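Local atomic coordinates of homoserine O-acetyltransferase (Bacillus anthracis str. 'Ames Ancestor', PDB entry 3I1I), a protein that probably transfers an acetyl group from acetyl-CoA to the hydroxyl of homoserine, a step towards methionine. Residues G295-S298 against L299-L303; M329-L332 against L333-G337. One frame throughout, in Å; residues are numbered along the deposited sequence.

Interaction 1: G295-S298 against L299-L303; sequences GFSS and LEEAL
The ring of F296 lies flat against the backbone of A302. A302 CA sits almost centrally over one ring face, 3.8 Å from the ring centroid in a CH-pi contact, and A302 CB comes to 3.6 Å from F296 CD2. The ring's edge meets a different neighbour: the carboxylate of E301 stands there at right angles, with its CD in the ring plane and OE2 3.6 Å from F296 CD1. This is the tight part of the contact, and A302 is buried beneath it.

These residues start the short helix 299-304, and S298 is its N-cap. With S298 OG tucked between its own backbone N and carbonyl carbon (chi1 69°), the hydroxyl accepts from E301 N at 3.0 Å, while S298 O takes A302 N at 3.0 Å to begin the helical pattern.

The side chain of E301 reaches back to the loop residue S297. Its CG is anti to the backbone N (chi1 -166°), which sends the extended chain that way, and OE1 accepts two bonds from S297. S297 N meets it at 2.9 Å, nearly along the C-O axis; S297 OG arrives at 2.8 Å from the opposite face of the carboxylate. This double grip, together with the helix start, may favour a charged E301.

S297 faces solvent although both its polar groups are tied to E301; the looser part is the exposed E300. L299 points away from residues 295-298 and packs on P182 and on I292, earlier in the same loop.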
ATOM      1  N   GLY A 295      26.667   6.522   9.544  1.00 29.78           N
ATOM      2  CA  GLY A 295      27.994   7.138   9.581  1.00 31.28           C
ATOM      3  C   GLY A 295      28.671   6.855  10.915  1.00 31.29           C
ATOM      4  O   GLY A 295      29.826   6.496  10.945  1.00 33.91           O
ATOM      5  N   PHE A 296      27.910   6.905  11.994  1.00 29.73           N
ATOM      6  CA  PHE A 296      28.446   6.975  13.311  1.00 28.00           C
ATOM      7  C   PHE A 296      28.306   5.628  13.972  1.00 27.58           C
ATOM      8  O   PHE A 296      27.787   4.695  13.371  1.00 28.74           O
ATOM      9  CB  PHE A 296      27.673   8.044  14.087  1.00 27.30           C
ATOM     10  CG  PHE A 296      27.866   9.440  13.546  1.00 25.02           C
ATOM     11  CD1 PHE A 296      28.914  10.223  13.971  1.00 23.65           C
ATOM     12  CD2 PHE A 296      26.990   9.965  12.611  1.00 24.09           C
ATOM     13  CE1 PHE A 296      29.093  11.490  13.470  1.00 22.84           C
ATOM     14  CE2 PHE A 296      27.157  11.226  12.112  1.00 22.78           C
ATOM     15  CZ  PHE A 296      28.206  11.987  12.541  1.00 24.79           C
ATOM     16  N   SER A 297      28.736   5.525  15.223  1.00 26.19           N
ATOM     17  CA  SER A 297      28.623   4.278  15.952  1.00 25.13           C
ATOM     18  C   SER A 297      27.304   4.179  16.674  1.00 24.02           C
ATOM     19  O   SER A 297      26.913   3.118  17.057  1.00 24.19           O
ATOM     20  CB  SER A 297      29.776   4.128  16.949  1.00 24.79           C
ATOM     21  OG  SER A 297      29.818   5.209  17.838  1.00 24.97           O
ATOM     22  N   SER A 298      26.620   5.294  16.866  1.00 23.25           N
ATOM     23  CA  SER A 298      25.287   5.286  17.475  1.00 21.72           C
ATOM     24  C   SER A 298      24.623   6.647  17.321  1.00 20.86           C
ATOM     25  O   SER A 298      25.291   7.651  16.966  1.00 19.62           O
ATOM     26  CB  SER A 298      25.405   5.021  18.969  1.00 21.56           C
ATOM     27  OG  SER A 298      26.003   6.139  19.641  1.00 21.59           O
ATOM     28  N   LEU A 299      23.325   6.689  17.621  1.00 19.73           N
ATOM     29  CA  LEU A 299      22.585   7.943  17.656  1.00 19.41           C
ATOM     30  C   LEU A 299      23.245   8.910  18.625  1.00 19.44           C
ATOM     31  O   LEU A 299      23.417  10.078  18.288  1.00 19.32           O
ATOM     32  CB  LEU A 299      21.134   7.702  18.049  1.00 19.72           C
ATOM     33  CG  LEU A 299      20.226   8.930  18.106  1.00 20.57           C
ATOM     34  CD1 LEU A 299      20.220   9.691  16.761  1.00 19.58           C
ATOM     35  CD2 LEU A 299      18.806   8.519  18.520  1.00 21.16           C
ATOM     36  N   GLU A 300      23.632   8.409  19.803  1.00 19.60           N
ATOM     37  CA  GLU A 300      24.312   9.181  20.830  0.60 20.47           C
ATOM     38  C   GLU A 300      25.567   9.888  20.235  1.00 20.02           C
ATOM     39  O   GLU A 300      25.837  11.080  20.461  1.00 19.43           O
ATOM     40  CB  GLU A 300      24.704   8.235  21.983  0.60 20.97           C
ATOM     41  CG  GLU A 300      23.518   7.395  22.642  0.60 24.86           C
ATOM     42  CD  GLU A 300      22.687   6.446  21.708  0.60 26.81           C
ATOM     43  OE1 GLU A 300      21.429   6.378  21.821  0.60 31.81           O
ATOM     44  OE2 GLU A 300      23.260   5.752  20.874  0.60 26.63           O
ATOM     45  N   GLU A 301      26.338   9.144  19.469  1.00 19.59           N
ATOM     46  CA  GLU A 301      27.514   9.744  18.874  1.00 20.09           C
ATOM     47  C   GLU A 301      27.140  10.812  17.860  1.00 19.15           C
ATOM     48  O   GLU A 301      27.728  11.865  17.863  1.00 20.24           O
ATOM     49  CB  GLU A 301      28.460   8.722  18.235  1.00 20.08           C
ATOM     50  CG  GLU A 301      29.840   9.366  17.946  1.00 23.31           C
ATOM     51  CD  GLU A 301      30.646   8.722  16.830  1.00 24.39           C
ATOM     52  OE1 GLU A 301      30.381   7.538  16.483  1.00 22.15           O
ATOM     53  OE2 GLU A 301      31.568   9.430  16.331  1.00 25.50           O
ATOM     54  N   ALA A 302      26.165  10.552  17.001  1.00 18.57           N
ATOM     55  CA  ALA A 302      25.767  11.529  15.995  1.00 17.83           C
ATOM     56  C   ALA A 302      25.402  12.839  16.709  1.00 17.60           C
ATOM     57  O   ALA A 302      25.847  13.910  16.324  1.00 18.06           O
ATOM     58  CB  ALA A 302      24.593  11.004  15.133  1.00 16.67           C
ATOM     59  N   LEU A 303      24.649  12.735  17.792  1.00 17.58           N
ATOM     60  CA  LEU A 303      24.147  13.902  18.479  1.00 17.50           C
ATOM     61  C   LEU A 303      25.207  14.635  19.282  1.00 18.18           C
ATOM     62  O   LEU A 303      25.082  15.829  19.511  1.00 18.35           O
ATOM     63  CB  LEU A 303      22.982  13.503  19.372  1.00 17.90           C
ATOM     64  CG  LEU A 303      21.705  13.067  18.651  1.00 17.56           C
ATOM     65  CD1 LEU A 303      20.748  12.351  19.620  1.00 14.65           C
ATOM     66  CD2 LEU A 303      21.045  14.317  17.999  1.00 16.47           C
TER

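Interaction 2: M329-L332 against L333-G337; sequences MVDL and LQKQG
The side-chain amide of Q334 has V330 on one face: V330 CG1 stands over the nitrogen, 3.5 Å from Q334 NE2, and V330 O lies above the same face, 3.7 Å from Q334 CD. Its NE2 donates to A340 O, in the strand that follows. The other flat group, the carboxylate of D331, forms a salt bridge with K335, whose NZ approaches on the syn side of OD2, 17° out of the carboxylate plane.

Both pairs are i to i+4 neighbours on the last turns of helix 324-335, which forms a beta-alpha-beta unit with strands 309-313 and 340-342. Its buried side carries M329, V330 and L333. M329, a selenomethionine, brings CG to 4.2 Å from L333 CD1, and both reach strand 309-313. Beneath them runs the usual series of backbone bonds, such as L333 N to M329 O at 3.0 Å.

At the C-terminal end the geometry changes. Q336 N still reaches L332 O, at 3.2 Å and with a bent N-H...O angle of 140°, before G337 turns to positive phi and closes a Schellman motif, its N donating to Q334 O. Q336 OE1 is held by K338 NZ.

On the outer side, D331 CG is anti to its backbone N (chi1 -169°) and the bent K335 chain curls back to it, bringing K335 NZ to 2.7 Å from D331 OD2.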
HETATM    1  N   MSE A 329      15.677  11.918  21.787  1.00 21.74           N
HETATM    2  CA  MSE A 329      16.755  12.739  21.229  1.00 21.86           C
HETATM    3  C   MSE A 329      17.084  13.936  22.110  1.00 21.12           C
HETATM    4  O   MSE A 329      18.252  14.232  22.372  1.00 19.95           O
HETATM    5  CB  MSE A 329      16.359  13.202  19.833  1.00 22.17           C
HETATM    6  CG  MSE A 329      17.081  14.428  19.332  1.00 26.29           C
HETATM    7 SE   MSE A 329      16.639  14.760  17.472  0.65 31.56          SE
HETATM    8  CE  MSE A 329      17.612  16.438  17.162  1.00 26.16           C
ATOM      9  N   VAL A 330      16.045  14.622  22.564  1.00 20.62           N
ATOM     10  CA  VAL A 330      16.218  15.797  23.397  1.00 20.09           C
ATOM     11  C   VAL A 330      16.836  15.406  24.736  1.00 21.39           C
ATOM     12  O   VAL A 330      17.724  16.104  25.294  1.00 21.33           O
ATOM     13  CB  VAL A 330      14.874  16.573  23.491  1.00 20.62           C
ATOM     14  CG1 VAL A 330      14.786  17.493  24.745  1.00 17.54           C
ATOM     15  CG2 VAL A 330      14.648  17.349  22.123  1.00 16.62           C
ATOM     16  N   ASP A 331      16.423  14.256  25.241  1.00 22.07           N
ATOM     17  CA  ASP A 331      16.997  13.774  26.466  1.00 22.45           C
ATOM     18  C   ASP A 331      18.498  13.519  26.309  1.00 22.74           C
ATOM     19  O   ASP A 331      19.307  13.940  27.183  1.00 22.03           O
ATOM     20  CB  ASP A 331      16.277  12.537  26.972  1.00 22.47           C
ATOM     21  CG  ASP A 331      16.702  12.172  28.379  1.00 26.03           C
ATOM     22  OD1 ASP A 331      16.605  13.004  29.301  1.00 30.96           O
ATOM     23  OD2 ASP A 331      17.173  11.046  28.584  1.00 34.45           O
ATOM     24  N   LEU A 332      18.883  12.867  25.201  1.00 22.50           N
ATOM     25  CA  LEU A 332      20.303  12.617  24.958  1.00 22.71           C
ATOM     26  C   LEU A 332      21.078  13.923  24.871  1.00 22.61           C
ATOM     27  O   LEU A 332      22.128  14.073  25.483  1.00 23.99           O
ATOM     28  CB  LEU A 332      20.531  11.769  23.704  1.00 22.47           C
ATOM     29  CG  LEU A 332      19.993  10.334  23.786  1.00 23.15           C
ATOM     30  CD1 LEU A 332      20.017   9.645  22.395  1.00 18.90           C
ATOM     31  CD2 LEU A 332      20.713   9.508  24.879  1.00 16.99           C
ATOM     32  N   LEU A 333      20.563  14.889  24.142  1.00 22.91           N
ATOM     33  CA  LEU A 333      21.250  16.184  24.038  1.00 23.35           C
ATOM     34  C   LEU A 333      21.388  16.877  25.398  1.00 23.97           C
ATOM     35  O   LEU A 333      22.433  17.447  25.696  1.00 25.90           O
ATOM     36  CB  LEU A 333      20.531  17.112  23.056  1.00 22.95           C
ATOM     37  CG  LEU A 333      20.731  16.833  21.565  1.00 22.72           C
ATOM     38  CD1 LEU A 333      19.607  17.528  20.748  1.00 19.70           C
ATOM     39  CD2 LEU A 333      22.193  17.245  21.070  1.00 17.98           C
ATOM     40  N   GLN A 334      20.354  16.832  26.230  1.00 24.13           N
ATOM     41  CA  GLN A 334      20.422  17.463  27.550  1.00 23.58           C
ATOM     42  C   GLN A 334      21.465  16.783  28.415  1.00 24.07           C
ATOM     43  O   GLN A 334      22.222  17.444  29.085  1.00 24.50           O
ATOM     44  CB  GLN A 334      19.074  17.461  28.246  1.00 22.96           C
ATOM     45  CG  GLN A 334      18.098  18.419  27.615  1.00 24.37           C
ATOM     46  CD  GLN A 334      16.691  18.299  28.153  1.00 24.30           C
ATOM     47  OE1 GLN A 334      16.427  17.498  29.023  1.00 25.46           O
ATOM     48  NE2 GLN A 334      15.780  19.105  27.632  1.00 22.65           N
ATOM     49  N   LYS A 335      21.554  15.468  28.373  1.00 24.45           N
ATOM     50  CA  LYS A 335      22.571  14.793  29.163  1.00 24.76           C
ATOM     51  C   LYS A 335      23.997  15.063  28.677  1.00 24.72           C
ATOM     52  O   LYS A 335      24.935  14.869  29.415  1.00 24.16           O
ATOM     53  CB  LYS A 335      22.309  13.308  29.219  1.00 25.33           C
ATOM     54  CG  LYS A 335      20.903  13.034  29.716  1.00 29.02           C
ATOM     55  CD  LYS A 335      20.853  12.023  30.784  1.00 33.71           C
ATOM     56  CE  LYS A 335      20.110  10.737  30.362  1.00 36.07           C
ATOM     57  NZ  LYS A 335      18.676  10.796  30.852  1.00 36.59           N
ATOM     58  N   GLN A 336      24.148  15.528  27.437  1.00 24.36           N
ATOM     59  CA  GLN A 336      25.421  16.031  26.973  1.00 23.88           C
ATOM     60  C   GLN A 336      25.696  17.465  27.393  1.00 23.49           C
ATOM     61  O   GLN A 336      26.713  18.031  27.007  1.00 22.82           O
ATOM     62  CB  GLN A 336      25.486  15.921  25.460  1.00 23.95           C
ATOM     63  CG  GLN A 336      25.507  14.477  24.995  1.00 23.35           C
ATOM     64  CD  GLN A 336      25.351  14.367  23.518  1.00 24.49           C
ATOM     65  OE1 GLN A 336      25.179  15.393  22.802  1.00 27.34           O
ATOM     66  NE2 GLN A 336      25.443  13.142  23.019  1.00 20.97           N
ATOM     67  N   GLY A 337      24.784  18.061  28.153  1.00 23.38           N
ATOM     68  CA  GLY A 337      24.914  19.454  28.546  1.00 23.09           C
ATOM     69  C   GLY A 337      24.470  20.438  27.474  1.00 23.85           C
ATOM     70  O   GLY A 337      24.734  21.626  27.577  1.00 24.46           O
TER

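Interaction 1 comes first along the chain, and interaction 2 follows after strand 309-313; their centres are about 13 Å apart, both well out from the centre of the chain. Helix 299-304 leads into that strand, helix 324-335 leaves after it, and the second helix runs on to strand 340-342, the outermost strand at this end of the mixed sheet. The two helices touch directly: L303 packs on M329 and L332, and E300 O receives a weak hydrogen bond from Q336 NE2. The contacts therefore sit together on the periphery of the alpha/beta-hydrolase fold, as helix start and helix end beside strand 309-313 and the outermost strand 340-342.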